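Local atomic coordinates of Exo-poly-alpha-D-galacturonosidase (Thermotoga maritima, PDB entry 3JUR), a protein that probably hydrolyses the alpha-1,4-galacturonic acid linkages of pectic polygalacturonan, as an exo-acting, heat-active glycosidase of family 28. Residues Lys247-Glu252 with Glu281-Arg286. Residues are numbered along the deposited sequence; the frame is centred on the assembly and turned at random.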
loop_
_atom_site.group_PDB
_atom_site.type_symbol
_atom_site.label_atom_id
_atom_site.label_comp_id
_atom_site.label_asym_id
_atom_site.label_seq_id
_atom_site.Cartn_x
_atom_site.Cartn_y
_atom_site.Cartn_z
ATOM N N LYS D 247 -12.091 37.404 17.903
ATOM C CA LYS D 247 -12.118 37.634 16.461
ATOM C C LYS D 247 -10.779 38.222 16.002
ATOM O O LYS D 247 -10.285 39.174 16.604
ATOM C CB LYS D 247 -13.268 38.588 16.099
ATOM C CG LYS D 247 -13.551 38.691 14.606
ATOM C CD LYS D 247 -14.741 39.599 14.303
ATOM C CE LYS D 247 -14.955 39.732 12.798
ATOM N NZ LYS D 247 -16.189 40.494 12.435
ATOM N N TYR D 248 -10.215 37.660 14.934
ATOM C CA TYR D 248 -8.915 38.076 14.383
ATOM C C TYR D 248 -7.793 37.867 15.386
ATOM O O TYR D 248 -7.408 38.784 16.128
ATOM C CB TYR D 248 -8.924 39.530 13.884
ATOM C CG TYR D 248 -9.939 39.816 12.811
ATOM C CD1 TYR D 248 -9.911 39.132 11.601
ATOM C CD2 TYR D 248 -10.911 40.802 12.991
ATOM C CE1 TYR D 248 -10.845 39.399 10.599
ATOM C CE2 TYR D 248 -11.845 41.082 11.997
ATOM C CZ TYR D 248 -11.808 40.371 10.807
ATOM O OH TYR D 248 -12.728 40.630 9.817
ATOM N N MET D 249 -7.285 36.644 15.408
ATOM C CA MET D 249 -6.232 36.264 16.323
ATOM C C MET D 249 -5.179 35.449 15.595
ATOM O O MET D 249 -5.502 34.627 14.723
ATOM C CB MET D 249 -6.814 35.472 17.494
ATOM C CG MET D 249 -5.804 35.037 18.541
ATOM S SD MET D 249 -6.636 34.514 20.051
ATOM C CE MET D 249 -5.295 33.748 20.926
ATOM N N LEU D 250 -3.923 35.691 15.962
ATOM C CA LEU D 250 -2.791 34.928 15.461
ATOM C C LEU D 250 -2.040 34.288 16.615
ATOM O O LEU D 250 -1.723 34.947 17.607
ATOM C CB LEU D 250 -1.852 35.827 14.643
ATOM C CG LEU D 250 -0.492 35.266 14.218
ATOM C CD1 LEU D 250 -0.647 34.062 13.266
ATOM C CD2 LEU D 250 0.356 36.369 13.587
ATOM N N ILE D 251 -1.789 32.994 16.491
ATOM C CA ILE D 251 -0.960 32.246 17.437
ATOM C C ILE D 251 0.116 31.581 16.591
ATOM O O ILE D 251 -0.188 30.718 15.763
ATOM C CB ILE D 251 -1.758 31.148 18.196
ATOM C CG1 ILE D 251 -2.942 31.751 18.962
ATOM C CG2 ILE D 251 -0.827 30.367 19.130
ATOM C CD1 ILE D 251 -4.008 30.729 19.412
ATOM N N GLU D 252 1.365 31.997 16.788
ATOM C CA GLU D 252 2.456 31.522 15.941
ATOM C C GLU D 252 3.762 31.359 16.704
ATOM O O GLU D 252 4.007 32.062 17.691
ATOM C CB GLU D 252 2.637 32.442 14.718
ATOM C CG GLU D 252 3.177 33.847 15.016
ATOM C CD GLU D 252 3.545 34.624 13.751
ATOM O OE1 GLU D 252 3.280 34.127 12.628
ATOM O OE2 GLU D 252 4.114 35.735 13.878
ATOM N N GLU D 281 -13.920 33.477 15.745
ATOM C CA GLU D 281 -13.808 33.432 14.292
ATOM C C GLU D 281 -12.561 34.157 13.796
ATOM O O GLU D 281 -12.086 35.108 14.425
ATOM C CB GLU D 281 -15.074 33.990 13.619
ATOM C CG GLU D 281 -15.402 35.427 13.985
ATOM C CD GLU D 281 -16.626 35.967 13.264
ATOM O OE1 GLU D 281 -17.156 37.020 13.711
ATOM O OE2 GLU D 281 -17.047 35.350 12.258
ATOM N N TYR D 282 -12.038 33.691 12.664
ATOM C CA TYR D 282 -10.836 34.250 12.056
ATOM C C TYR D 282 -9.644 34.124 12.999
ATOM O O TYR D 282 -9.053 35.117 13.427
ATOM C CB TYR D 282 -11.078 35.697 11.602
ATOM C CG TYR D 282 -12.049 35.818 10.447
ATOM C CD1 TYR D 282 -11.785 35.198 9.226
ATOM C CD2 TYR D 282 -13.220 36.574 10.561
ATOM C CE1 TYR D 282 -12.667 35.308 8.148
ATOM C CE2 TYR D 282 -14.108 36.697 9.482
ATOM C CZ TYR D 282 -13.818 36.050 8.285
ATOM O OH TYR D 282 -14.674 36.156 7.212
ATOM N N ILE D 283 -9.336 32.876 13.343
ATOM C CA ILE D 283 -8.217 32.522 14.211
ATOM C C ILE D 283 -7.201 31.757 13.372
ATOM O O ILE D 283 -7.539 30.753 12.729
ATOM C CB ILE D 283 -8.641 31.612 15.412
ATOM C CG1 ILE D 283 -9.972 32.054 16.061
ATOM C CG2 ILE D 283 -7.503 31.503 16.446
ATOM C CD1 ILE D 283 -9.955 33.405 16.740
ATOM N N LEU D 284 -5.963 32.247 13.379
ATOM C CA LEU D 284 -4.873 31.633 12.644
ATOM C C LEU D 284 -3.869 31.053 13.636
ATOM O O LEU D 284 -3.357 31.764 14.501
ATOM C CB LEU D 284 -4.208 32.654 11.705
ATOM C CG LEU D 284 -3.025 32.203 10.845
ATOM C CD1 LEU D 284 -3.435 31.075 9.878
ATOM C CD2 LEU D 284 -2.469 33.386 10.079
ATOM N N VAL D 285 -3.624 29.749 13.521
ATOM C CA VAL D 285 -2.680 29.033 14.383
ATOM C C VAL D 285 -1.611 28.413 13.478
ATOM O O VAL D 285 -1.899 27.466 12.740
ATOM C CB VAL D 285 -3.409 27.929 15.192
ATOM C CG1 VAL D 285 -2.449 27.192 16.148
ATOM C CG2 VAL D 285 -4.588 28.531 15.964
ATOM N N ARG D 286 -0.391 28.953 13.503
ATOM C CA ARG D 286 0.632 28.487 12.557
ATOM C C ARG D 286 2.041 28.419 13.146
ATOM O O ARG D 286 2.383 29.181 14.067
ATOM C CB ARG D 286 0.630 29.365 11.296
ATOM C CG ARG D 286 1.068 30.795 11.548
ATOM C CD ARG D 286 1.001 31.641 10.287
ATOM N NE ARG D 286 1.705 32.904 10.461
ATOM C CZ ARG D 286 1.763 33.864 9.540
ATOM N NH1 ARG D 286 1.134 33.717 8.382
ATOM N NH2 ARG D 286 2.437 34.981 9.786
HETATM O O HOH W 1 4.929 36.671 11.449
#
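Tyr248 and Tyr282 lie side by side on successive rungs of the right-handed parallel beta-helix of family 28. The rings are nearly parallel, 11° between planes, but offset so far that little of one covers the other; the centroids are 5.2 Å apart. The closest touch is Tyr248 CD1 on Tyr282 CB at 3.6 Å. Both residues have positive phi, 62° and 61°; the chain turns a corner at Tyr248. Tyr248 OH is hydrogen-bonded to Glu13 OE2 of helix 6-16, and the same helix packs on Tyr282 through Glu13 and Ile14.

Beyond this corner the strands run parallel and in register. Leu284 N donates to Met249 O at 2.8 Å, and Ile251 N to Leu284 O. Aliphatic side chains stack from rung to rung along the beta-helix: Leu250 CD1 meets Leu284 CD2 at 3.7 Å. On the other sheet face, Met249 CB touches Ile283 CD1, and Ile251 CD1 lies against Val285 CG2 at 4.1 Å.

Lys247 runs extended beside Glu281, but the salt bridge from its NZ to Glu281 OE1 is long; Glu281 OE2 forms a salt bridge with Arg310. Glu252 and Arg286 pair more closely, their flat ends nearly coplanar. Arg286 also reaches Glu11 through NH1. Its NE and NH2 both grip Glu252 OE1, at 2.9 and 3.1 Å.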